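Local coordinates for protein MJ fibrillarin homologue (Methanocaldococcus jannaschii, PDB 1FBN) that probably transfers methyl groups from S-adenosyl-L-methionine to ribose 2'-hydroxyls of rRNA and tRNA, at sites chosen by a guide RNA in box C/D particles, at residues F10-Y14 against D94-K98; I25-S29 against E47-W52; A61-L67 against V211-F216; I178-I183 against I192-Q196. One frame throughout, in Å; residues are numbered along the deposited sequence.

Contact 1 (F10-Y14 against D94-K98); sequences FENIY and DIADK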
# COMPACT_ATOMS: atom_id res chain seq x y z
N PHE A 10 5.79 -8.76 11.02
CA PHE A 10 5.11 -7.48 11.25
C PHE A 10 3.85 -7.77 12.08
O PHE A 10 3.95 -8.33 13.17
CB PHE A 10 4.76 -6.81 9.92
CG PHE A 10 5.97 -6.48 9.07
CD1 PHE A 10 6.95 -5.62 9.54
CD2 PHE A 10 6.12 -7.04 7.80
CE1 PHE A 10 8.07 -5.31 8.75
CE2 PHE A 10 7.23 -6.73 7.01
CZ PHE A 10 8.21 -5.87 7.49
N GLU A 11 2.68 -7.40 11.57
CA GLU A 11 1.43 -7.69 12.26
C GLU A 11 0.39 -8.14 11.24
O GLU A 11 -0.01 -7.38 10.36
CB GLU A 11 0.91 -6.48 13.05
CG GLU A 11 -0.35 -6.82 13.86
CD GLU A 11 -0.84 -5.68 14.75
OE1 GLU A 11 -0.08 -5.27 15.65
OE2 GLU A 11 -1.98 -5.23 14.56
N ASN A 12 -0.01 -9.40 11.36
CA ASN A 12 -1.01 -10.00 10.47
C ASN A 12 -0.55 -10.14 9.01
O ASN A 12 -1.34 -10.05 8.08
CB ASN A 12 -2.35 -9.26 10.57
CG ASN A 12 -3.55 -10.15 10.24
OD1 ASN A 12 -4.66 -9.65 10.02
ND2 ASN A 12 -3.33 -11.46 10.22
N ILE A 13 0.76 -10.32 8.83
CA ILE A 13 1.36 -10.55 7.51
C ILE A 13 2.13 -11.86 7.72
O ILE A 13 2.63 -12.12 8.82
CB ILE A 13 2.33 -9.42 7.08
CG1 ILE A 13 1.56 -8.10 6.94
CG2 ILE A 13 2.97 -9.76 5.73
CD1 ILE A 13 2.42 -6.96 6.50
N TYR A 14 2.22 -12.70 6.69
CA TYR A 14 2.88 -13.99 6.87
C TYR A 14 3.99 -14.32 5.89
O TYR A 14 3.87 -14.09 4.69
CB TYR A 14 1.82 -15.11 6.88
CG TYR A 14 0.76 -14.86 7.92
CD1 TYR A 14 -0.35 -14.07 7.63
CD2 TYR A 14 0.94 -15.29 9.24
CE1 TYR A 14 -1.25 -13.69 8.63
CE2 TYR A 14 0.04 -14.92 10.24
CZ TYR A 14 -1.04 -14.11 9.93
OH TYR A 14 -1.90 -13.70 10.91
N ASP A 94 -6.99 -7.46 4.29
CA ASP A 94 -6.75 -8.70 5.03
C ASP A 94 -5.97 -8.37 6.30
O ASP A 94 -6.28 -8.88 7.37
CB ASP A 94 -5.93 -9.68 4.19
CG ASP A 94 -6.75 -10.38 3.13
OD1 ASP A 94 -7.99 -10.28 3.14
OD2 ASP A 94 -6.13 -11.06 2.28
N ILE A 95 -4.94 -7.54 6.15
CA ILE A 95 -4.09 -7.13 7.27
C ILE A 95 -4.90 -6.36 8.30
O ILE A 95 -4.95 -6.73 9.47
CB ILE A 95 -2.91 -6.25 6.78
CG1 ILE A 95 -2.08 -7.02 5.75
CG2 ILE A 95 -2.03 -5.82 7.95
CD1 ILE A 95 -1.18 -6.14 4.91
N ALA A 96 -5.52 -5.27 7.86
CA ALA A 96 -6.33 -4.43 8.74
C ALA A 96 -7.77 -4.95 8.83
O ALA A 96 -8.73 -4.23 8.53
CB ALA A 96 -6.30 -3.00 8.24
N ASP A 97 -7.91 -6.20 9.27
CA ASP A 97 -9.22 -6.83 9.40
C ASP A 97 -10.10 -6.21 10.49
O ASP A 97 -11.32 -6.37 10.47
CB ASP A 97 -9.07 -8.35 9.61
CG ASP A 97 -8.32 -8.70 10.89
OD1 ASP A 97 -7.26 -8.10 11.17
OD2 ASP A 97 -8.78 -9.61 11.62
N LYS A 98 -9.47 -5.50 11.42
CA LYS A 98 -10.18 -4.82 12.50
C LYS A 98 -10.18 -3.31 12.23
O LYS A 98 -10.53 -2.51 13.10
CB LYS A 98 -9.50 -5.09 13.85
CG LYS A 98 -9.33 -6.55 14.24
CD LYS A 98 -10.64 -7.19 14.68
CE LYS A 98 -11.44 -7.71 13.50
NZ LYS A 98 -12.76 -8.27 13.92
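Ile-13 and Ile-95 meet aslant: CG1 of Ile-13 lies 3.9 Å from CD1 of Ile-95, and the two CD1 methyls, of Ile-13 and Ile-95, are 4.0 Å apart. The other branch of Ile-95 works separately. The rotamer with CG1 opposite the carbonyl carbon (chi1 -58°) directs CG2 to the hairpin backbone, 3.5 Å from Glu-11 O. Asn-12, at the bend between strands 5-9 and 13-17, points its side chain at the last turn of helix 87-95, with CB 3.8 Å from Ile-95 O. That carbonyl also closes an inverse gamma turn centred on Ala-96, through a weak bond from Asp-97 N to Ile-95 O of 3.0 Å.

Further out, Ile-63 of helix 58-64 packs on Ile-13. Arg-74 forms a salt bridge with Asp-97 and gives its backbone N to Glu-11 OE2, so one neighbour serves both segments. Asp-94 turns elsewhere, to Thr-27, Arg-50 and Arg-121. The contact thus illustrates a division of labour at a helix end: two isoleucines supply apolar packing between hairpin and helix, while Asp-94 and Asp-97 are paired with arginines, which probably balance their charge, and Glu-11 takes a backbone N-H.

Contact 2 (I25-S29 against E47-W52); sequences IATKS and EEYRIW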
# COMPACT_ATOMS: atom_id res chain seq x y z
N ILE A 25 5.52 -14.21 0.65
CA ILE A 25 4.68 -13.65 1.72
C ILE A 25 3.21 -13.80 1.39
O ILE A 25 2.83 -13.97 0.23
CB ILE A 25 4.97 -12.16 2.00
CG1 ILE A 25 4.71 -11.32 0.74
CG2 ILE A 25 6.40 -11.97 2.55
CD1 ILE A 25 4.83 -9.82 0.99
N ALA A 26 2.37 -13.70 2.41
CA ALA A 26 0.94 -13.84 2.22
C ALA A 26 0.15 -13.13 3.32
O ALA A 26 0.71 -12.66 4.30
CB ALA A 26 0.57 -15.33 2.20
N THR A 27 -1.16 -13.01 3.09
CA THR A 27 -2.05 -12.42 4.07
C THR A 27 -3.16 -13.43 4.34
O THR A 27 -3.42 -14.33 3.53
CB THR A 27 -2.66 -11.07 3.60
OG1 THR A 27 -3.28 -11.23 2.32
CG2 THR A 27 -1.58 -9.99 3.51
N LYS A 28 -3.77 -13.34 5.52
CA LYS A 28 -4.85 -14.23 5.91
C LYS A 28 -6.15 -13.64 5.34
O LYS A 28 -6.60 -12.58 5.78
CB LYS A 28 -4.90 -14.33 7.43
CG LYS A 28 -5.81 -15.40 7.97
CD LYS A 28 -5.70 -15.47 9.48
CE LYS A 28 -4.33 -15.92 9.92
NZ LYS A 28 -4.23 -16.01 11.40
N SER A 29 -6.71 -14.31 4.34
CA SER A 29 -7.93 -13.86 3.66
C SER A 29 -9.15 -13.60 4.55
O SER A 29 -9.47 -14.41 5.42
CB SER A 29 -8.30 -14.86 2.56
OG SER A 29 -9.48 -14.46 1.87
N GLU A 47 -8.64 -21.49 7.47
CA GLU A 47 -7.87 -20.30 7.11
C GLU A 47 -7.31 -20.41 5.70
O GLU A 47 -6.88 -21.48 5.27
CB GLU A 47 -6.71 -20.11 8.09
CG GLU A 47 -7.11 -19.96 9.54
CD GLU A 47 -7.45 -18.53 9.93
OE1 GLU A 47 -8.27 -17.89 9.24
OE2 GLU A 47 -6.88 -18.05 10.94
N GLU A 48 -7.32 -19.30 4.97
CA GLU A 48 -6.78 -19.27 3.61
C GLU A 48 -5.73 -18.18 3.49
O GLU A 48 -6.02 -17.00 3.68
CB GLU A 48 -7.90 -19.05 2.59
CG GLU A 48 -8.78 -20.28 2.37
CD GLU A 48 -9.82 -20.10 1.27
OE1 GLU A 48 -9.74 -19.12 0.50
OE2 GLU A 48 -10.73 -20.95 1.18
N TYR A 49 -4.49 -18.58 3.23
CA TYR A 49 -3.40 -17.62 3.08
C TYR A 49 -3.22 -17.31 1.60
O TYR A 49 -2.96 -18.20 0.79
CB TYR A 49 -2.11 -18.18 3.67
CG TYR A 49 -2.17 -18.37 5.17
CD1 TYR A 49 -2.61 -19.58 5.71
CD2 TYR A 49 -1.79 -17.36 6.04
CE1 TYR A 49 -2.68 -19.77 7.09
CE2 TYR A 49 -1.85 -17.53 7.42
CZ TYR A 49 -2.30 -18.74 7.94
OH TYR A 49 -2.35 -18.92 9.31
N ARG A 50 -3.42 -16.04 1.24
CA ARG A 50 -3.29 -15.60 -0.14
C ARG A 50 -1.87 -15.15 -0.45
O ARG A 50 -1.38 -14.19 0.14
CB ARG A 50 -4.25 -14.45 -0.43
CG ARG A 50 -5.72 -14.78 -0.24
CD ARG A 50 -6.58 -13.78 -1.01
NE ARG A 50 -6.43 -12.44 -0.48
CZ ARG A 50 -6.23 -11.34 -1.21
NH1 ARG A 50 -6.15 -11.40 -2.53
NH2 ARG A 50 -6.11 -10.18 -0.60
N ILE A 51 -1.23 -15.85 -1.38
CA ILE A 51 0.13 -15.51 -1.78
C ILE A 51 0.11 -14.11 -2.40
O ILE A 51 -0.58 -13.86 -3.39
CB ILE A 51 0.70 -16.55 -2.79
CG1 ILE A 51 0.81 -17.92 -2.12
CG2 ILE A 51 2.06 -16.10 -3.32
CD1 ILE A 51 1.64 -17.96 -0.85
N TRP A 52 0.85 -13.21 -1.76
CA TRP A 52 0.95 -11.80 -2.16
C TRP A 52 2.06 -11.60 -3.20
O TRP A 52 3.22 -11.41 -2.85
CB TRP A 52 1.23 -10.99 -0.89
CG TRP A 52 0.92 -9.52 -0.94
CD1 TRP A 52 0.52 -8.79 -2.03
CD2 TRP A 52 1.01 -8.61 0.15
NE1 TRP A 52 0.37 -7.47 -1.67
CE2 TRP A 52 0.66 -7.33 -0.34
CE3 TRP A 52 1.36 -8.74 1.50
CZ2 TRP A 52 0.65 -6.19 0.47
CZ3 TRP A 52 1.35 -7.61 2.31
CH2 TRP A 52 0.99 -6.35 1.79
O HOH W 1 5.13 -13.56 -2.43
O HOH W 2 -9.22 -16.44 -0.25
O HOH W 3 -8.58 -17.05 6.30
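Trp-52 receives two aliphatic neighbours on its six-membered ring: Ile-25 CD1 comes obliquely to 3.7 Å, and Thr-27 CG2 to 3.8 Å, from Trp-52 CE3. Ile-25 places its CG1 between the backbone N and the carbonyl carbon (chi1 60°), which sends CD1 to the indole. His-91 stacks on the Trp-52 ring, which Leu-59, Ala-60 and Ile-63 also touch.

On the Ala-26 and Lys-28 side, Tyr-49 and Lys-28 run alongside each other in the same direction, CE of Lys-28 being 3.6 Å from Tyr-49 OH. Glu-47 bends at chi2 (-86°) to cross the lysine and make a salt bridge, 3.4 Å from Glu-47 OE2 to Lys-28 NZ, whose hydrogen bond is weak. On the Thr-27 side, Arg-50 slants past the threonine and carries its guanidinium on to Glu-39 and Asp-94, the acid that also binds Thr-27 OG1. Ser-29 CB lies at the edge of the Arg-50 guanidinium, near its plane, and packs 3.8 Å from Arg-50 CG.

Between these faces the backbones pair antiparallel, with Thr-27 and Arg-50 as a hydrogen-bonded pair; Arg-50 N reaches Thr-27 O at 2.9 Å, and Ser-29 N meets Glu-48 O at 2.9 Å. Waters bridge both ends, one joining Ser-29 O to Glu-48 N. The chemistry implies unlike faces: a partly exposed one with a lysine-glutamate salt bridge, and a buried one where the arginine's charge is probably balanced by Asp-94 and Glu-39.

Contact 3 (A61-L67 against V211-F216); sequences AAIIKGL and VDIEPF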
# COMPACT_ATOMS: atom_id res chain seq x y z
N ALA A 61 6.24 -6.07 -3.10
CA ALA A 61 7.59 -5.92 -3.64
C ALA A 61 8.51 -5.25 -2.62
O ALA A 61 9.65 -5.66 -2.45
CB ALA A 61 7.55 -5.10 -4.93
N ALA A 62 7.98 -4.22 -1.95
CA ALA A 62 8.73 -3.49 -0.94
C ALA A 62 9.10 -4.40 0.23
O ALA A 62 10.23 -4.37 0.72
CB ALA A 62 7.94 -2.28 -0.45
N ILE A 63 8.14 -5.22 0.67
CA ILE A 63 8.38 -6.15 1.77
C ILE A 63 9.41 -7.20 1.35
O ILE A 63 10.37 -7.46 2.08
CB ILE A 63 7.07 -6.83 2.23
CG1 ILE A 63 6.12 -5.79 2.84
CG2 ILE A 63 7.37 -7.91 3.27
CD1 ILE A 63 4.75 -6.33 3.18
N ILE A 64 9.24 -7.76 0.15
CA ILE A 64 10.17 -8.78 -0.37
C ILE A 64 11.58 -8.20 -0.47
O ILE A 64 12.56 -8.88 -0.15
CB ILE A 64 9.71 -9.32 -1.76
CG1 ILE A 64 8.44 -10.17 -1.63
CG2 ILE A 64 10.82 -10.15 -2.42
CD1 ILE A 64 8.64 -11.50 -0.91
N LYS A 65 11.68 -6.93 -0.87
CA LYS A 65 12.96 -6.26 -1.02
C LYS A 65 13.56 -5.66 0.25
O LYS A 65 14.52 -4.88 0.18
CB LYS A 65 12.88 -5.19 -2.12
CG LYS A 65 12.71 -5.74 -3.53
CD LYS A 65 13.85 -6.68 -3.93
CE LYS A 65 15.23 -6.03 -3.79
NZ LYS A 65 15.38 -4.76 -4.55
N GLY A 66 12.97 -5.97 1.41
CA GLY A 66 13.53 -5.48 2.66
C GLY A 66 12.88 -4.39 3.50
O GLY A 66 13.54 -3.82 4.36
N LEU A 67 11.60 -4.09 3.27
CA LEU A 67 10.91 -3.07 4.06
C LEU A 67 10.98 -3.48 5.53
O LEU A 67 10.68 -4.63 5.86
CB LEU A 67 9.45 -2.97 3.63
CG LEU A 67 8.59 -1.92 4.33
CD1 LEU A 67 9.03 -0.53 3.90
CD2 LEU A 67 7.13 -2.11 3.99
N VAL A 211 12.82 1.80 0.16
CA VAL A 211 13.07 0.52 -0.50
C VAL A 211 13.02 0.56 -2.02
O VAL A 211 12.01 0.95 -2.62
CB VAL A 211 12.04 -0.55 -0.02
CG1 VAL A 211 12.40 -1.93 -0.58
CG2 VAL A 211 11.96 -0.61 1.49
N ASP A 212 14.13 0.17 -2.64
CA ASP A 212 14.21 0.09 -4.09
C ASP A 212 13.56 -1.25 -4.45
O ASP A 212 14.07 -2.31 -4.10
CB ASP A 212 15.69 0.10 -4.54
CG ASP A 212 15.85 0.13 -6.06
OD1 ASP A 212 14.84 0.05 -6.79
OD2 ASP A 212 17.00 0.24 -6.54
N ILE A 213 12.40 -1.19 -5.10
CA ILE A 213 11.68 -2.40 -5.48
C ILE A 213 12.11 -2.87 -6.88
O ILE A 213 11.39 -3.59 -7.57
CB ILE A 213 10.16 -2.19 -5.40
CG1 ILE A 213 9.71 -1.06 -6.33
CG2 ILE A 213 9.78 -1.81 -3.97
CD1 ILE A 213 8.20 -0.91 -6.41
N GLU A 214 13.35 -2.50 -7.21
CA GLU A 214 14.06 -2.75 -8.46
C GLU A 214 13.71 -3.89 -9.42
O GLU A 214 13.46 -3.63 -10.60
CB GLU A 214 15.58 -2.74 -8.19
CG GLU A 214 16.47 -3.32 -9.28
CD GLU A 214 17.13 -4.62 -8.85
OE1 GLU A 214 17.75 -4.64 -7.76
OE2 GLU A 214 17.04 -5.61 -9.60
N PRO A 215 13.74 -5.15 -8.96
CA PRO A 215 13.40 -6.21 -9.93
C PRO A 215 11.96 -6.09 -10.44
O PRO A 215 11.72 -5.99 -11.64
CB PRO A 215 13.60 -7.50 -9.12
CG PRO A 215 14.53 -7.11 -8.03
CD PRO A 215 14.05 -5.73 -7.64
N PHE A 216 11.03 -6.01 -9.50
CA PHE A 216 9.60 -5.94 -9.79
C PHE A 216 9.13 -4.68 -10.51
O PHE A 216 8.18 -4.73 -11.30
CB PHE A 216 8.83 -6.15 -8.48
CG PHE A 216 9.38 -7.29 -7.67
CD1 PHE A 216 9.08 -8.61 -8.01
CD2 PHE A 216 10.25 -7.05 -6.60
CE1 PHE A 216 9.64 -9.66 -7.31
CE2 PHE A 216 10.82 -8.10 -5.90
CZ PHE A 216 10.51 -9.41 -6.25
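Ala-61, on helix 58-64, sets its methyl against Phe-216, CB lying 3.7 Å from CD2 of the ring, and the same methyl touches Ile-213. At the next residue, Ala-62 meets the CG2 branch of Ile-213, which comes within 3.6 Å of Ala-62 CA. With so small a residue the loop after strand 205-212 can sit close to the helix. Ile-64 crosses Phe-216 at about a right angle, its CG2 3.9 Å from CZ.

Lys-65 carries the polar part. Its chain curls at chi2, chi3 and chi4, all near -57°, so that CG lies in plane at the edge of the Phe-216 ring while NZ swings back to Asp-212 O, a 2.8 Å hydrogen bond with the donor tilted 24° from the carbonyl plane. A long salt bridge to Glu-214 adds to it, and Pro-215 CD faces the lysine tip. Gly-66, at positive phi, is the C-prime residue of a Schellman motif, with Leu-67 N bonded to Ala-62 O at 2.9 Å. Leu-67 then lays CD1 3.8 Å from Val-211 CG2.

The Schellman motif ends helix 58-64 where it packs on the edge strand 205-212; that strand closes a sheet in the 3-2-1-4-5-7-6 order of class I methyltransferases.

Contact 4 (I178-I183 against I192-Q196); sequences IKARSI and IFKEQ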
# COMPACT_ATOMS: atom_id res chain seq x y z
N ILE A 178 7.05 5.78 -5.40
CA ILE A 178 7.38 6.78 -6.40
C ILE A 178 8.07 6.26 -7.65
O ILE A 178 9.12 5.60 -7.58
CB ILE A 178 8.25 7.90 -5.78
CG1 ILE A 178 7.51 8.54 -4.59
CG2 ILE A 178 8.58 8.96 -6.83
CD1 ILE A 178 8.24 9.72 -3.96
N LYS A 179 7.46 6.54 -8.80
CA LYS A 179 8.01 6.18 -10.10
C LYS A 179 8.76 7.43 -10.56
O LYS A 179 8.15 8.44 -10.90
CB LYS A 179 6.88 5.86 -11.08
CG LYS A 179 7.35 5.57 -12.49
CD LYS A 179 6.19 5.32 -13.43
CE LYS A 179 6.68 5.09 -14.85
NZ LYS A 179 5.54 4.82 -15.77
N ALA A 180 10.09 7.36 -10.53
CA ALA A 180 10.94 8.50 -10.91
C ALA A 180 10.58 9.14 -12.26
O ALA A 180 10.46 10.36 -12.35
CB ALA A 180 12.40 8.09 -10.90
N ARG A 181 10.39 8.31 -13.28
CA ARG A 181 10.07 8.79 -14.62
C ARG A 181 8.71 9.49 -14.76
O ARG A 181 8.47 10.16 -15.76
CB ARG A 181 10.19 7.66 -15.63
CG ARG A 181 11.60 7.11 -15.81
CD ARG A 181 12.42 7.93 -16.80
NE ARG A 181 12.85 9.20 -16.25
CZ ARG A 181 14.12 9.55 -16.07
NH1 ARG A 181 15.11 8.73 -16.40
NH2 ARG A 181 14.40 10.73 -15.54
N SER A 182 7.83 9.34 -13.77
CA SER A 182 6.53 10.00 -13.82
C SER A 182 6.65 11.46 -13.36
O SER A 182 5.73 12.25 -13.52
CB SER A 182 5.49 9.27 -12.95
OG SER A 182 5.73 9.44 -11.57
N ILE A 183 7.81 11.79 -12.80
CA ILE A 183 8.11 13.14 -12.31
C ILE A 183 9.02 13.90 -13.27
O ILE A 183 8.81 15.08 -13.53
CB ILE A 183 8.75 13.05 -10.91
CG1 ILE A 183 7.72 12.53 -9.91
CG2 ILE A 183 9.31 14.41 -10.48
CD1 ILE A 183 8.30 12.02 -8.64
N ILE A 192 16.33 12.44 -8.78
CA ILE A 192 14.88 12.66 -8.68
C ILE A 192 14.40 12.19 -7.31
O ILE A 192 13.66 12.90 -6.63
CB ILE A 192 14.11 11.89 -9.78
CG1 ILE A 192 14.49 12.43 -11.17
CG2 ILE A 192 12.60 11.99 -9.56
CD1 ILE A 192 13.99 11.59 -12.32
N PHE A 193 14.84 11.00 -6.89
CA PHE A 193 14.44 10.45 -5.60
C PHE A 193 14.94 11.32 -4.45
O PHE A 193 14.23 11.51 -3.47
CB PHE A 193 14.94 9.01 -5.45
CG PHE A 193 14.20 8.02 -6.31
CD1 PHE A 193 12.80 8.01 -6.35
CD2 PHE A 193 14.89 7.10 -7.09
CE1 PHE A 193 12.11 7.11 -7.15
CE2 PHE A 193 14.21 6.19 -7.90
CZ PHE A 193 12.81 6.19 -7.93
N LYS A 194 16.15 11.85 -4.61
CA LYS A 194 16.76 12.71 -3.60
C LYS A 194 15.90 13.96 -3.41
O LYS A 194 15.59 14.35 -2.28
CB LYS A 194 18.17 13.10 -4.02
CG LYS A 194 18.88 14.06 -3.08
CD LYS A 194 20.30 14.35 -3.56
CE LYS A 194 21.02 15.31 -2.61
NZ LYS A 194 20.41 16.67 -2.60
N GLU A 195 15.50 14.58 -4.52
CA GLU A 195 14.67 15.78 -4.50
C GLU A 195 13.28 15.50 -3.94
O GLU A 195 12.72 16.34 -3.24
CB GLU A 195 14.58 16.39 -5.90
CG GLU A 195 15.92 16.89 -6.42
CD GLU A 195 15.88 17.36 -7.87
OE1 GLU A 195 14.87 17.12 -8.57
OE2 GLU A 195 16.88 17.96 -8.32
N GLN A 196 12.72 14.33 -4.25
CA GLN A 196 11.41 13.95 -3.74
C GLN A 196 11.46 13.77 -2.23
O GLN A 196 10.56 14.20 -1.52
CB GLN A 196 10.91 12.66 -4.41
CG GLN A 196 10.49 12.86 -5.85
CD GLN A 196 9.38 13.88 -5.99
OE1 GLN A 196 8.26 13.67 -5.53
NE2 GLN A 196 9.69 15.01 -6.63
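Phe-193 packs on Ile-178 and Ala-180 where strand 172-179 gives way to helix 189-203, the helix of a beta-alpha-beta crossover from strand 172-179 to strand 205-212, with strand 220-227 lying between the two parallel strands of this Rossmann-like methyltransferase sheet.

Apolar contacts dominate. The Ala-180 methyl approaches the ring obliquely, CB being 3.5 Å from Phe-193 CZ, and Ile-178 slides past the phenyl in the reverse direction, its CG2 4.0 Å from Phe-193 CE1. Strand 220-227 packs on Phe-193 too, through Val-221 and Phe-223. One residue earlier on the helix, Ile-192 fits its CD1 branch against Ala-180 and its CG2 against Ile-183 CG2, at 4.2 Å.

Contacts of apolar with polar groups form a second class. The Phe-193 ring turns its edge to the strand end, with Ile-178 O near its plane and 3.4 Å from Phe-193 CE1. Gln-196 bends at chi2 (-59°) and brings its amide toward Ile-183, whose CD1 methyl comes nearest to the amide carbon, 3.4 Å from Gln-196 CD. Arg-181 points away from the helix at its CB, yet its curled chain returns NH2 to 3.4 Å from Ile-192 CD1. That nitrogen gives hydrogen bonds to the carbonyls of Lys-187 and Asp-184, so the guanidinium is held by the linking loop while the isoleucine crosses it.

No hydrogen bond joins the two segments. Bonding stays local: Lys-179 O accepts both Ser-182 N and Ser-182 OG, the hydroxyl lying in the carbonyl plane, on a lone pair, at 2.7 Å.

How the contacts relate
Contact 2 lies within the N-terminal antiparallel sheet, and contact 1 joins that sheet to helix 87-95; both are buried. Strands 13-17 and 25-28 are neighbours, and Asp-94 of contact 1 is hydrogen-bonded to Thr-27 of contact 2. Contact 3 is partly buried and meets both through Ile-63, which touches Phe-10, Ile-13, Ile-25 and Trp-52. Contact 4, also partly buried, lies on the opposite side of the chain's centre from contacts 1 and 2. It shares the seven-stranded sheet with contact 3 and is joined to it by helix 189-203 leading into strand 205-212. Backbone pairing dominates contact 2; apolar packing characterises the others, with a lysine bond added in contact 3.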